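Local coordinates for glucanase (PDB 5GY3), which probably hydrolyses internal beta-1,4-glucosidic linkages in cellulose and related beta-glucans, as an endoglucanase of glycosyl hydrolase family 8, at residues I92-L97 against A109-I115; D144-P150 against D194-A200; F155-R159 against W170-Q174. All blocks are in the same frame, centred on the assembly; numbering follows the deposited sequence.

Contact 1 (I92-L97 against A109-I115); sequences IAWALL and AIASDAI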
ATOM      1  N   ILE A  92       5.256  -5.723   4.695  1.00  7.25           N
ATOM      2  CA  ILE A  92       6.252  -6.712   5.105  1.00 10.50           C
ATOM      3  C   ILE A  92       5.718  -7.561   6.252  1.00 10.71           C
ATOM      4  O   ILE A  92       5.807  -8.794   6.226  1.00  7.81           O
ATOM      5  CB  ILE A  92       7.574  -6.013   5.482  1.00 10.93           C
ATOM      6  CG1 ILE A  92       8.241  -5.409   4.233  1.00  9.48           C
ATOM      7  CG2 ILE A  92       8.510  -6.990   6.202  1.00  9.61           C
ATOM      8  CD1 ILE A  92       9.316  -4.312   4.530  1.00  9.48           C
ATOM      9  N   ALA A  93       5.161  -6.914   7.284  1.00  8.79           N
ATOM     10  CA  ALA A  93       4.650  -7.670   8.425  1.00  7.57           C
ATOM     11  C   ALA A  93       3.483  -8.555   8.015  1.00  7.18           C
ATOM     12  O   ALA A  93       3.308  -9.659   8.546  1.00  7.19           O
ATOM     13  CB  ALA A  93       4.227  -6.722   9.551  1.00  7.68           C
ATOM     14  N   TRP A  94       2.648  -8.061   7.104  1.00  5.68           N
ATOM     15  CA  TRP A  94       1.504  -8.830   6.623  1.00  8.03           C
ATOM     16  C   TRP A  94       1.966 -10.037   5.819  1.00  9.04           C
ATOM     17  O   TRP A  94       1.457 -11.150   6.007  1.00  7.98           O
ATOM     18  CB  TRP A  94       0.615  -7.915   5.774  1.00  7.26           C
ATOM     19  CG  TRP A  94      -0.688  -8.493   5.362  1.00  7.75           C
ATOM     20  CD1 TRP A  94      -1.386  -9.506   5.969  1.00  9.09           C
ATOM     21  CD2 TRP A  94      -1.474  -8.072   4.250  1.00  7.74           C
ATOM     22  NE1 TRP A  94      -2.563  -9.736   5.294  1.00  8.20           N
ATOM     23  CE2 TRP A  94      -2.641  -8.865   4.237  1.00  8.52           C
ATOM     24  CE3 TRP A  94      -1.309  -7.092   3.262  1.00  7.74           C
ATOM     25  CZ2 TRP A  94      -3.626  -8.723   3.263  1.00  9.67           C
ATOM     26  CZ3 TRP A  94      -2.304  -6.941   2.304  1.00  8.04           C
ATOM     27  CH2 TRP A  94      -3.449  -7.745   2.320  1.00 10.34           C
ATOM     28  N   ALA A  95       2.947  -9.839   4.933  1.00  6.82           N
ATOM     29  CA  ALA A  95       3.490 -10.957   4.170  1.00  8.99           C
ATOM     30  C   ALA A  95       4.068 -12.033   5.089  1.00  8.06           C
ATOM     31  O   ALA A  95       3.893 -13.235   4.836  1.00 10.04           O
ATOM     32  CB  ALA A  95       4.548 -10.447   3.192  1.00  9.46           C
ATOM     33  N   LEU A  96       4.758 -11.619   6.158  1.00  8.79           N
ATOM     34  CA  LEU A  96       5.322 -12.578   7.110  1.00  8.00           C
ATOM     35  C   LEU A  96       4.232 -13.372   7.813  1.00  9.26           C
ATOM     36  O   LEU A  96       4.359 -14.589   7.995  1.00  7.39           O
ATOM     37  CB  LEU A  96       6.193 -11.850   8.137  1.00  8.45           C
ATOM     38  CG  LEU A  96       7.552 -11.437   7.564  1.00  8.54           C
ATOM     39  CD1 LEU A  96       8.204 -10.312   8.374  1.00  8.58           C
ATOM     40  CD2 LEU A  96       8.474 -12.667   7.474  1.00  8.42           C
ATOM     41  N   LEU A  97       3.155 -12.702   8.228  1.00  8.42           N
ATOM     42  CA  LEU A  97       2.028 -13.417   8.820  1.00  8.54           C
ATOM     43  C   LEU A  97       1.475 -14.457   7.849  1.00 12.25           C
ATOM     44  O   LEU A  97       1.223 -15.613   8.221  1.00 11.77           O
ATOM     45  CB  LEU A  97       0.958 -12.407   9.228  1.00 11.09           C
ATOM     46  CG  LEU A  97       0.053 -12.754  10.392  1.00 21.55           C
ATOM     47  CD1 LEU A  97       0.941 -13.118  11.583  1.00 20.44           C
ATOM     48  CD2 LEU A  97      -0.808 -11.540  10.708  1.00 15.62           C
ATOM     49  N   ALA A 109       5.828 -15.719  11.819  1.00  8.48           N
ATOM     50  CA  ALA A 109       4.849 -14.998  12.626  1.00  9.20           C
ATOM     51  C   ALA A 109       5.513 -14.264  13.783  1.00 12.03           C
ATOM     52  O   ALA A 109       5.074 -13.170  14.155  1.00  9.74           O
ATOM     53  CB  ALA A 109       3.786 -15.964  13.142  1.00 13.69           C
ATOM     54  N   ILE A 110       6.572 -14.842  14.358  1.00 10.81           N
ATOM     55  CA  ILE A 110       7.303 -14.143  15.414  1.00  9.46           C
ATOM     56  C   ILE A 110       7.947 -12.879  14.863  1.00  9.87           C
ATOM     57  O   ILE A 110       7.958 -11.837  15.528  1.00  8.38           O
ATOM     58  CB  ILE A 110       8.329 -15.086  16.072  1.00 12.15           C
ATOM     59  CG1 ILE A 110       7.583 -16.115  16.925  1.00 14.30           C
ATOM     60  CG2 ILE A 110       9.356 -14.293  16.894  1.00 15.16           C
ATOM     61  CD1 ILE A 110       8.431 -17.296  17.385  1.00 21.74           C
ATOM     62  N   ALA A 111       8.443 -12.935  13.620  1.00 10.05           N
ATOM     63  CA  ALA A 111       8.980 -11.732  12.988  1.00 10.87           C
ATOM     64  C   ALA A 111       7.883 -10.699  12.753  1.00  8.76           C
ATOM     65  O   ALA A 111       8.077  -9.503  13.012  1.00 10.57           O
ATOM     66  CB  ALA A 111       9.668 -12.090  11.669  1.00 11.47           C
ATOM     67  N   SER A 112       6.730 -11.144  12.257  1.00  7.49           N
ATOM     68  CA  SER A 112       5.607 -10.238  12.038  1.00  8.78           C
ATOM     69  C   SER A 112       5.222  -9.522  13.326  1.00  8.83           C
ATOM     70  O   SER A 112       5.018  -8.300  13.334  1.00  6.94           O
ATOM     71  CB  SER A 112       4.416 -11.021  11.480  1.00  9.09           C
ATOM     72  OG  SER A 112       3.300 -10.164  11.285  1.00  9.18           O
ATOM     73  N   ASP A 113       5.126 -10.276  14.429  1.00  7.72           N
ATOM     74  CA  ASP A 113       4.667  -9.713  15.698  1.00 10.14           C
ATOM     75  C   ASP A 113       5.538  -8.544  16.151  1.00  8.86           C
ATOM     76  O   ASP A 113       5.034  -7.583  16.743  1.00  9.89           O
ATOM     77  CB  ASP A 113       4.663 -10.786  16.787  1.00 11.03           C
ATOM     78  CG  ASP A 113       3.653 -11.887  16.541  1.00 14.90           C
ATOM     79  OD1 ASP A 113       2.676 -11.645  15.814  1.00 13.51           O
ATOM     80  OD2 ASP A 113       3.840 -12.995  17.104  1.00 18.77           O
ATOM     81  N   ALA A 114       6.855  -8.634  15.939  1.00  8.90           N
ATOM     82  CA  ALA A 114       7.738  -7.546  16.341  1.00 10.78           C
ATOM     83  C   ALA A 114       7.441  -6.281  15.549  1.00  9.87           C
ATOM     84  O   ALA A 114       7.415  -5.177  16.114  1.00 10.22           O
ATOM     85  CB  ALA A 114       9.203  -7.965  16.174  1.00 12.19           C
ATOM     86  N   ILE A 115       7.206  -6.427  14.243  1.00  8.38           N
ATOM     87  CA  ILE A 115       6.937  -5.283  13.376  1.00  8.41           C
ATOM     88  C   ILE A 115       5.582  -4.669  13.698  1.00  8.25           C
ATOM     89  O   ILE A 115       5.458  -3.440  13.771  1.00  8.23           O
ATOM     90  CB  ILE A 115       7.027  -5.702  11.895  1.00  6.72           C
ATOM     91  CG1 ILE A 115       8.429  -6.262  11.600  1.00  8.27           C
ATOM     92  CG2 ILE A 115       6.669  -4.521  10.966  1.00  8.87           C
ATOM     93  CD1 ILE A 115       8.515  -7.086  10.320  1.00  8.86           C
TER
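Ser112 and Ala93 bring the two helices together: their CA atoms lie only 4.5 Å apart, and Ser112 OG donates a hydrogen bond of 2.8 Å to Ala93 O. The hydroxyl is placed there by a first torsion that sets OG anti to the backbone N (chi1 179°). It meets the carbonyl from above its plane; Ala93 O is thus held by two donors, the O-H of Ser112 and the helical N-H of Leu97, from opposite faces of its plane. Leu97 CD1 lies against the same hydroxyl, 3.8 Å from Ser112 OG. Small residues permit the close approach, the axes of the segments passing at 7.9 Å and running antiparallel at 153°. The rest is mostly apolar packing. Ile115 sends its two branches to different partners: CG2 rests on Ala93 CB at 3.6 Å, whereas CD1 reaches Leu96 CD1 at 3.8 Å and, more loosely, the CG2 methyl of Ile92. Leu96 CD1 also touches Ala111 CB. The pair belongs to the successive helices 86-103 and 106-123. Helix 45-59 packs on Ile92 and Leu96 through Trp52, and Trp94, whose CB points away from helix 106-123, touches Leu37 of helix 29-41 and Pro156 and Ala157 of helix 155-164.

Contact 2 (D144-P150 against D194-A200); sequences DHLNLNP and DWVALRA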
ATOM      1  N   ASP A 144      -0.480  21.227  14.930  1.00 17.36           N
ATOM      2  CA  ASP A 144      -1.921  21.049  14.954  1.00 12.84           C
ATOM      3  C   ASP A 144      -2.454  20.358  13.707  1.00 10.71           C
ATOM      4  O   ASP A 144      -3.672  20.285  13.533  1.00  6.93           O
ATOM      5  CB  ASP A 144      -2.622  22.399  15.166  1.00 13.50           C
ATOM      6  CG  ASP A 144      -2.437  23.355  14.003  1.00 13.27           C
ATOM      7  OD1 ASP A 144      -1.481  23.194  13.224  1.00 16.16           O
ATOM      8  OD2 ASP A 144      -3.256  24.290  13.879  1.00 12.79           O
ATOM      9  N   HIS A 145      -1.572  19.845  12.843  1.00  9.44           N
ATOM     10  CA  HIS A 145      -1.960  19.056  11.682  1.00 10.27           C
ATOM     11  C   HIS A 145      -1.100  17.805  11.613  1.00 10.18           C
ATOM     12  O   HIS A 145       0.077  17.830  11.970  1.00 11.41           O
ATOM     13  CB  HIS A 145      -1.778  19.815  10.366  1.00 12.03           C
ATOM     14  CG  HIS A 145      -2.705  20.972  10.195  1.00 13.07           C
ATOM     15  ND1 HIS A 145      -2.495  22.189  10.809  1.00 16.41           N
ATOM     16  CD2 HIS A 145      -3.844  21.103   9.474  1.00 15.22           C
ATOM     17  CE1 HIS A 145      -3.464  23.021  10.470  1.00 16.47           C
ATOM     18  NE2 HIS A 145      -4.296  22.386   9.664  1.00 12.03           N
ATOM     19  N   LEU A 146      -1.686  16.725  11.111  1.00  8.12           N
ATOM     20  CA  LEU A 146      -0.930  15.575  10.642  1.00  8.71           C
ATOM     21  C   LEU A 146      -1.081  15.465   9.134  1.00  9.87           C
ATOM     22  O   LEU A 146      -2.181  15.633   8.597  1.00 10.17           O
ATOM     23  CB  LEU A 146      -1.412  14.277  11.286  1.00  8.51           C
ATOM     24  CG  LEU A 146      -1.447  14.204  12.803  1.00 11.34           C
ATOM     25  CD1 LEU A 146      -1.931  12.822  13.227  1.00 11.83           C
ATOM     26  CD2 LEU A 146      -0.076  14.522  13.364  1.00 14.16           C
ATOM     27  N   ASN A 147       0.022  15.191   8.451  1.00  7.62           N
ATOM     28  CA  ASN A 147      -0.022  14.866   7.033  1.00  6.79           C
ATOM     29  C   ASN A 147      -0.157  13.361   6.905  1.00  8.37           C
ATOM     30  O   ASN A 147       0.767  12.615   7.234  1.00  6.16           O
ATOM     31  CB  ASN A 147       1.225  15.387   6.325  1.00 10.63           C
ATOM     32  CG  ASN A 147       1.129  16.869   6.026  1.00 14.69           C
ATOM     33  OD1 ASN A 147       0.031  17.424   5.984  1.00 13.40           O
ATOM     34  ND2 ASN A 147       2.274  17.523   5.825  1.00 13.51           N
ATOM     35  N   LEU A 148      -1.317  12.913   6.448  1.00  7.90           N
ATOM     36  CA  LEU A 148      -1.632  11.496   6.360  1.00  5.56           C
ATOM     37  C   LEU A 148      -1.688  11.072   4.900  1.00  6.32           C
ATOM     38  O   LEU A 148      -1.861  11.891   3.993  1.00  6.34           O
ATOM     39  CB  LEU A 148      -2.973  11.202   7.032  1.00  7.00           C
ATOM     40  CG  LEU A 148      -3.130  11.659   8.482  1.00  7.95           C
ATOM     41  CD1 LEU A 148      -4.536  11.327   8.963  1.00  9.55           C
ATOM     42  CD2 LEU A 148      -2.075  10.965   9.340  1.00 10.22           C
ATOM     43  N   ASN A 149      -1.540   9.772   4.678  1.00  6.04           N
ATOM     44  CA  ASN A 149      -1.688   9.195   3.346  1.00  6.37           C
ATOM     45  C   ASN A 149      -2.712   8.072   3.480  1.00  5.97           C
ATOM     46  O   ASN A 149      -2.389   6.997   4.014  1.00  6.44           O
ATOM     47  CB  ASN A 149      -0.352   8.691   2.812  1.00  7.70           C
ATOM     48  CG  ASN A 149      -0.431   8.281   1.358  1.00  5.89           C
ATOM     49  OD1 ASN A 149      -1.398   7.639   0.937  1.00  7.92           O
ATOM     50  ND2 ASN A 149       0.571   8.665   0.574  1.00  8.87           N
ATOM     51  N   PRO A 150      -3.964   8.295   3.076  1.00  6.55           N
ATOM     52  CA  PRO A 150      -4.979   7.255   3.298  1.00  5.94           C
ATOM     53  C   PRO A 150      -4.714   5.972   2.540  1.00  7.79           C
ATOM     54  O   PRO A 150      -5.279   4.936   2.914  1.00  6.66           O
ATOM     55  CB  PRO A 150      -6.292   7.920   2.839  1.00  6.93           C
ATOM     56  CG  PRO A 150      -5.873   9.078   1.975  1.00  8.59           C
ATOM     57  CD  PRO A 150      -4.565   9.555   2.602  1.00  7.89           C
ATOM     58  N   ASP A 194      -3.790  11.920  -2.727  1.00  6.42           N
ATOM     59  CA  ASP A 194      -2.682  11.096  -2.240  1.00  5.69           C
ATOM     60  C   ASP A 194      -2.347  11.422  -0.787  1.00  5.98           C
ATOM     61  O   ASP A 194      -2.109  10.519   0.027  1.00  6.35           O
ATOM     62  CB  ASP A 194      -1.429  11.314  -3.099  1.00  6.04           C
ATOM     63  CG  ASP A 194      -1.562  10.787  -4.520  1.00  9.01           C
ATOM     64  OD1 ASP A 194      -2.322   9.831  -4.768  1.00  7.73           O
ATOM     65  OD2 ASP A 194      -0.857  11.343  -5.406  1.00 11.32           O
ATOM     66  N   TRP A 195      -2.296  12.706  -0.457  1.00  7.30           N
ATOM     67  CA  TRP A 195      -1.922  13.177   0.868  1.00  7.66           C
ATOM     68  C   TRP A 195      -3.010  14.088   1.405  1.00  5.84           C
ATOM     69  O   TRP A 195      -3.516  14.956   0.689  1.00  7.70           O
ATOM     70  CB  TRP A 195      -0.572  13.928   0.831  1.00  5.79           C
ATOM     71  CG  TRP A 195       0.537  13.064   0.353  1.00  9.02           C
ATOM     72  CD1 TRP A 195       0.940  12.880  -0.940  1.00 11.13           C
ATOM     73  CD2 TRP A 195       1.405  12.262   1.163  1.00  8.10           C
ATOM     74  NE1 TRP A 195       1.996  12.004  -0.984  1.00  9.07           N
ATOM     75  CE2 TRP A 195       2.301  11.611   0.294  1.00  9.94           C
ATOM     76  CE3 TRP A 195       1.500  12.023   2.535  1.00 10.37           C
ATOM     77  CZ2 TRP A 195       3.280  10.731   0.755  1.00 12.87           C
ATOM     78  CZ3 TRP A 195       2.480  11.162   2.991  1.00 12.57           C
ATOM     79  CH2 TRP A 195       3.354  10.526   2.103  1.00 11.40           C
ATOM     80  N   VAL A 196      -3.347  13.900   2.678  1.00  5.95           N
ATOM     81  CA  VAL A 196      -4.446  14.607   3.327  1.00  7.02           C
ATOM     82  C   VAL A 196      -3.946  15.190   4.636  1.00  8.96           C
ATOM     83  O   VAL A 196      -3.354  14.475   5.449  1.00  7.12           O
ATOM     84  CB  VAL A 196      -5.636  13.662   3.589  1.00  6.18           C
ATOM     85  CG1 VAL A 196      -6.726  14.365   4.443  1.00  6.40           C
ATOM     86  CG2 VAL A 196      -6.205  13.160   2.273  1.00  6.95           C
ATOM     87  N   ALA A 197      -4.193  16.483   4.848  1.00  6.10           N
ATOM     88  CA  ALA A 197      -3.861  17.122   6.114  1.00  7.62           C
ATOM     89  C   ALA A 197      -5.050  17.024   7.063  1.00  8.68           C
ATOM     90  O   ALA A 197      -6.161  17.476   6.736  1.00  9.96           O
ATOM     91  CB  ALA A 197      -3.476  18.583   5.897  1.00  9.33           C
ATOM     92  N   LEU A 198      -4.817  16.455   8.238  1.00  5.19           N
ATOM     93  CA  LEU A 198      -5.836  16.328   9.275  1.00  6.17           C
ATOM     94  C   LEU A 198      -5.520  17.334  10.375  1.00  7.60           C
ATOM     95  O   LEU A 198      -4.466  17.243  11.014  1.00  9.73           O
ATOM     96  CB  LEU A 198      -5.855  14.904   9.844  1.00  5.51           C
ATOM     97  CG  LEU A 198      -6.691  14.673  11.108  1.00  8.54           C
ATOM     98  CD1 LEU A 198      -8.174  14.929  10.846  1.00  7.71           C
ATOM     99  CD2 LEU A 198      -6.464  13.260  11.650  1.00  9.49           C
ATOM    100  N   ARG A 199      -6.417  18.299  10.581  1.00  7.94           N
ATOM    101  CA  ARG A 199      -6.252  19.260  11.661  1.00  7.81           C
ATOM    102  C   ARG A 199      -6.778  18.665  12.969  1.00  9.41           C
ATOM    103  O   ARG A 199      -7.587  17.733  12.974  1.00  7.50           O
ATOM    104  CB  ARG A 199      -6.981  20.570  11.322  1.00  8.18           C
ATOM    105  CG  ARG A 199      -6.551  21.773  12.150  1.00 10.28           C
ATOM    106  CD  ARG A 199      -7.123  23.076  11.570  1.00  8.86           C
ATOM    107  NE  ARG A 199      -8.570  23.177  11.750  1.00  8.59           N
ATOM    108  CZ  ARG A 199      -9.303  24.214  11.350  1.00 14.65           C
ATOM    109  NH1 ARG A 199      -8.723  25.237  10.729  1.00 12.29           N
ATOM    110  NH2 ARG A 199     -10.616  24.230  11.565  1.00 11.65           N
ATOM    111  N   ALA A 200      -6.304  19.215  14.095  1.00  8.45           N
ATOM    112  CA  ALA A 200      -6.584  18.602  15.391  1.00  9.90           C
ATOM    113  C   ALA A 200      -8.055  18.657  15.780  1.00 10.61           C
ATOM    114  O   ALA A 200      -8.457  17.940  16.705  1.00 10.41           O
ATOM    115  CB  ALA A 200      -5.726  19.253  16.490  1.00  9.74           C
TER
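Strands 145-148 and 196-199 run antiparallel, 154° between their directions, with Leu146-Leu198 and Leu148-Val196 as hydrogen-bonded pairs and His145-Arg199 and Asn147-Ala197 as non-hydrogen-bonded pairs. The four N-H to O bonds of the two hydrogen-bonded pairs are all near straight; a weak bond from Ala200 N to Asp144 O lies just past the strands. On the face carrying His145, the aliphatic part of Arg199 lies alongside the imidazole, pointing the same way, and its CG sits over the ring face, 3.8 Å from the centroid and offset toward the rim. A chain bend at chi3 turns the guanidinium off, and it forms a salt bridge with Asp201. His145 ND1 donates to Asp144 OD1 at 2.8 Å, meeting the carboxylate from above its plane. On the opposite face Leu148 CD1 meets Leu198 CD2 at 3.8 Å, and Phe127 and Met204 add to this apolar layer. Toward the end at Pro150, Asn149 lies over the indole of Trp195: its CB is 4.0 Å from the six-membered ring centroid and Asn149 ND2 lies 3.4 Å from Trp195 CZ2, the amide plane steeply inclined to the ring at 71°. That amide is fixed by Ser151 and Asp217, and the indole stacks on Trp210. Together with strand 204-206 the pair makes a three-stranded antiparallel sheet with 196-199 in the middle; Asn149, just beyond its strand, lies near Asp87, the predicted nucleophile.

Contact 3 (F155-R159 against W170-Q174); sequences FPAWR and WRTLQ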
ATOM      1  N   PHE A 155      -6.313  -1.772   5.076  1.00  8.37           N
ATOM      2  CA  PHE A 155      -7.363  -2.443   5.839  1.00  9.69           C
ATOM      3  C   PHE A 155      -7.238  -3.965   5.883  1.00 10.12           C
ATOM      4  O   PHE A 155      -7.417  -4.531   6.972  1.00 10.88           O
ATOM      5  CB  PHE A 155      -8.736  -2.031   5.283  1.00  9.57           C
ATOM      6  CG  PHE A 155      -8.961  -0.550   5.296  1.00  8.79           C
ATOM      7  CD1 PHE A 155      -9.107   0.129   6.498  1.00 11.86           C
ATOM      8  CD2 PHE A 155      -9.007   0.163   4.109  1.00 10.53           C
ATOM      9  CE1 PHE A 155      -9.312   1.512   6.518  1.00 13.22           C
ATOM     10  CE2 PHE A 155      -9.203   1.547   4.121  1.00  9.40           C
ATOM     11  CZ  PHE A 155      -9.365   2.211   5.326  1.00  9.85           C
ATOM     12  N   PRO A 156      -6.936  -4.683   4.793  1.00  9.49           N
ATOM     13  CA  PRO A 156      -6.869  -6.149   4.922  1.00 10.74           C
ATOM     14  C   PRO A 156      -5.694  -6.621   5.770  1.00 10.61           C
ATOM     15  O   PRO A 156      -5.797  -7.661   6.443  1.00 10.34           O
ATOM     16  CB  PRO A 156      -6.762  -6.627   3.465  1.00 10.43           C
ATOM     17  CG  PRO A 156      -6.137  -5.462   2.739  1.00 10.95           C
ATOM     18  CD  PRO A 156      -6.748  -4.250   3.392  1.00  9.38           C
ATOM     19  N   ALA A 157      -4.581  -5.886   5.756  1.00  7.75           N
ATOM     20  CA  ALA A 157      -3.476  -6.201   6.649  1.00  8.18           C
ATOM     21  C   ALA A 157      -3.867  -5.979   8.102  1.00  7.75           C
ATOM     22  O   ALA A 157      -3.569  -6.810   8.966  1.00  6.32           O
ATOM     23  CB  ALA A 157      -2.260  -5.361   6.289  1.00  6.85           C
ATOM     24  N   TRP A 158      -4.524  -4.849   8.396  1.00  5.95           N
ATOM     25  CA  TRP A 158      -4.907  -4.556   9.774  1.00  7.28           C
ATOM     26  C   TRP A 158      -5.846  -5.625  10.325  1.00  9.46           C
ATOM     27  O   TRP A 158      -5.753  -5.999  11.501  1.00 11.14           O
ATOM     28  CB  TRP A 158      -5.563  -3.183   9.854  1.00  7.60           C
ATOM     29  CG  TRP A 158      -4.641  -2.053   9.506  1.00  6.45           C
ATOM     30  CD1 TRP A 158      -3.317  -2.137   9.175  1.00  7.35           C
ATOM     31  CD2 TRP A 158      -4.982  -0.664   9.452  1.00  8.81           C
ATOM     32  NE1 TRP A 158      -2.811  -0.883   8.931  1.00  7.67           N
ATOM     33  CE2 TRP A 158      -3.817   0.039   9.088  1.00  7.38           C
ATOM     34  CE3 TRP A 158      -6.165   0.054   9.686  1.00  6.76           C
ATOM     35  CZ2 TRP A 158      -3.791   1.430   8.957  1.00  6.64           C
ATOM     36  CZ3 TRP A 158      -6.146   1.436   9.548  1.00  9.77           C
ATOM     37  CH2 TRP A 158      -4.966   2.109   9.188  1.00  8.57           C
ATOM     38  N   ARG A 159      -6.768  -6.117   9.493  1.00 10.40           N
ATOM     39  CA  ARG A 159      -7.669  -7.171   9.951  1.00  8.76           C
ATOM     40  C   ARG A 159      -6.881  -8.439  10.264  1.00 11.07           C
ATOM     41  O   ARG A 159      -7.118  -9.086  11.290  1.00 10.88           O
ATOM     42  CB  ARG A 159      -8.755  -7.434   8.896  1.00 13.73           C
ATOM     43  CG  ARG A 159      -9.750  -8.534   9.264  1.00 27.11           C
ATOM     44  CD  ARG A 159     -10.077  -9.422   8.082  1.00 35.84           C
ATOM     45  NE  ARG A 159      -8.921  -9.514   7.150  1.00 42.84           N
ATOM     46  CZ  ARG A 159      -8.115 -10.558   7.050  1.00 40.02           C
ATOM     47  NH1 ARG A 159      -8.338 -11.605   7.815  1.00 37.23           N
ATOM     48  NH2 ARG A 159      -7.126 -10.537   6.182  1.00 38.39           N
ATOM     49  N   TRP A 170      -5.727  -2.953  17.006  1.00  7.21           N
ATOM     50  CA  TRP A 170      -5.806  -2.994  15.545  1.00  7.93           C
ATOM     51  C   TRP A 170      -7.240  -2.806  15.074  1.00 10.00           C
ATOM     52  O   TRP A 170      -7.485  -2.162  14.043  1.00 10.37           O
ATOM     53  CB  TRP A 170      -5.229  -4.309  15.007  1.00  5.10           C
ATOM     54  CG  TRP A 170      -3.728  -4.316  14.997  1.00  7.43           C
ATOM     55  CD1 TRP A 170      -2.897  -5.076  15.793  1.00  6.75           C
ATOM     56  CD2 TRP A 170      -2.874  -3.495  14.196  1.00  7.57           C
ATOM     57  NE1 TRP A 170      -1.575  -4.776  15.516  1.00  6.67           N
ATOM     58  CE2 TRP A 170      -1.535  -3.816  14.538  1.00  6.75           C
ATOM     59  CE3 TRP A 170      -3.107  -2.523  13.214  1.00  8.67           C
ATOM     60  CZ2 TRP A 170      -0.440  -3.197  13.933  1.00  7.03           C
ATOM     61  CZ3 TRP A 170      -2.005  -1.916  12.602  1.00  6.92           C
ATOM     62  CH2 TRP A 170      -0.696  -2.245  12.978  1.00  6.42           C
ATOM     63  N   ARG A 171      -8.201  -3.354  15.817  1.00  7.55           N
ATOM     64  CA  ARG A 171      -9.600  -3.157  15.459  1.00  7.74           C
ATOM     65  C   ARG A 171      -9.999  -1.691  15.591  1.00 11.28           C
ATOM     66  O   ARG A 171     -10.718  -1.156  14.736  1.00  9.36           O
ATOM     67  CB  ARG A 171     -10.496  -4.040  16.329  1.00 11.90           C
ATOM     68  CG  ARG A 171     -10.550  -5.474  15.870  1.00 16.22           C
ATOM     69  CD  ARG A 171     -11.826  -6.136  16.361  1.00 21.26           C
ATOM     70  NE  ARG A 171     -11.884  -7.541  15.987  1.00 21.35           N
ATOM     71  CZ  ARG A 171     -12.789  -8.391  16.458  1.00 25.00           C
ATOM     72  NH1 ARG A 171     -13.711  -7.977  17.320  1.00 22.41           N
ATOM     73  NH2 ARG A 171     -12.765  -9.658  16.076  1.00 31.53           N
ATOM     74  N   THR A 172      -9.533  -1.024  16.649  1.00  8.92           N
ATOM     75  CA  THR A 172      -9.809   0.402  16.793  1.00  8.60           C
ATOM     76  C   THR A 172      -9.182   1.200  15.659  1.00  7.27           C
ATOM     77  O   THR A 172      -9.805   2.124  15.120  1.00  6.55           O
ATOM     78  CB  THR A 172      -9.302   0.891  18.147  1.00  9.12           C
ATOM     79  OG1 THR A 172     -10.138   0.354  19.183  1.00  9.88           O
ATOM     80  CG2 THR A 172      -9.309   2.431  18.218  1.00  8.99           C
ATOM     81  N   LEU A 173      -7.943   0.868  15.289  1.00  6.32           N
ATOM     82  CA  LEU A 173      -7.299   1.570  14.180  1.00  8.49           C
ATOM     83  C   LEU A 173      -8.092   1.383  12.896  1.00  7.99           C
ATOM     84  O   LEU A 173      -8.297   2.336  12.127  1.00  8.08           O
ATOM     85  CB  LEU A 173      -5.854   1.080  14.002  1.00  7.54           C
ATOM     86  CG  LEU A 173      -4.974   1.967  13.105  1.00  6.41           C
ATOM     87  CD1 LEU A 173      -4.603   3.286  13.819  1.00  6.94           C
ATOM     88  CD2 LEU A 173      -3.730   1.234  12.610  1.00  6.84           C
ATOM     89  N   GLN A 174      -8.574   0.167  12.657  1.00  7.40           N
ATOM     90  CA  GLN A 174      -9.391  -0.067  11.470  1.00 10.00           C
ATOM     91  C   GLN A 174     -10.691   0.725  11.525  1.00  9.53           C
ATOM     92  O   GLN A 174     -11.083   1.350  10.533  1.00  9.02           O
ATOM     93  CB  GLN A 174      -9.668  -1.557  11.304  1.00 11.61           C
ATOM     94  CG  GLN A 174     -10.702  -1.823  10.241  1.00 18.53           C
ATOM     95  CD  GLN A 174     -10.445  -3.094   9.489  1.00 29.31           C
ATOM     96  OE1 GLN A 174     -10.707  -3.173   8.282  1.00 30.62           O
ATOM     97  NE2 GLN A 174      -9.938  -4.109  10.192  1.00 22.68           N
TER
HETATM   98  O   HOH W   1      -8.589  -4.559  12.274  1.00 17.58           O
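Helical segments 155-159 and 170-174 run antiparallel, 158° between their directions, with axes 9.5 Å apart, a gap occupied by the indole of Trp158. Leu173 CD2 lies over a face of that indole, 3.5 Å from the six-membered ring centroid and only 7° off the ring normal, a well-aligned CH-pi contact. Leu173 CG stands anti to its backbone N, which carries the methyl across to the ring. Trp170 reaches the five-membered part with CZ3, 3.7 Å from Trp158 CD1; the planes are inclined at 42°, so the two indoles meet obliquely. The backbone of Gln174 closes the edge, its CA being 3.7 Å from Trp158 CE3. The amide of Gln174 extends over the first turn of the other helix, with OE1 3.8 Å from Phe155 CB and NE2 3.8 Å from Arg159 CB; OE1 also has a weak hydrogen bond with Gln178 NE2. A water gives weak bonds to Trp158 O and Trp170 O, linking the two backbones. Around this core, Met133 covers Trp158 and Leu173, and Phe161 meets Trp170 edge-to-face. Consecutive antiparallel helices packed in this way are consistent with the (alpha/alpha)6 barrel of family 8 glycoside hydrolases.

Overall arrangement
Contact 1 precedes the other two in the chain. Contacts 1 and 3 each join consecutive antiparallel helices, with centres 14 Å apart, and touch through Trp94, whose CD2 is 3.5 Å from Ala157 CB and CH2 3.6 Å from Pro156 CG. Contact 3 is nested within the chain loop that contact 2 closes: strand 145-148 leads into helix 155-164, and helix 167-183 leads on to strand 196-199. These two come within about 5 Å at their nearest atoms without touching, whereas contacts 1 and 2 stay about 12 Å apart. Side chains from all three lie near that of the predicted nucleophile Asp87: Asn149 at about 7 Å, Trp158 at about 8 Å and Ile92 at about 9 Å.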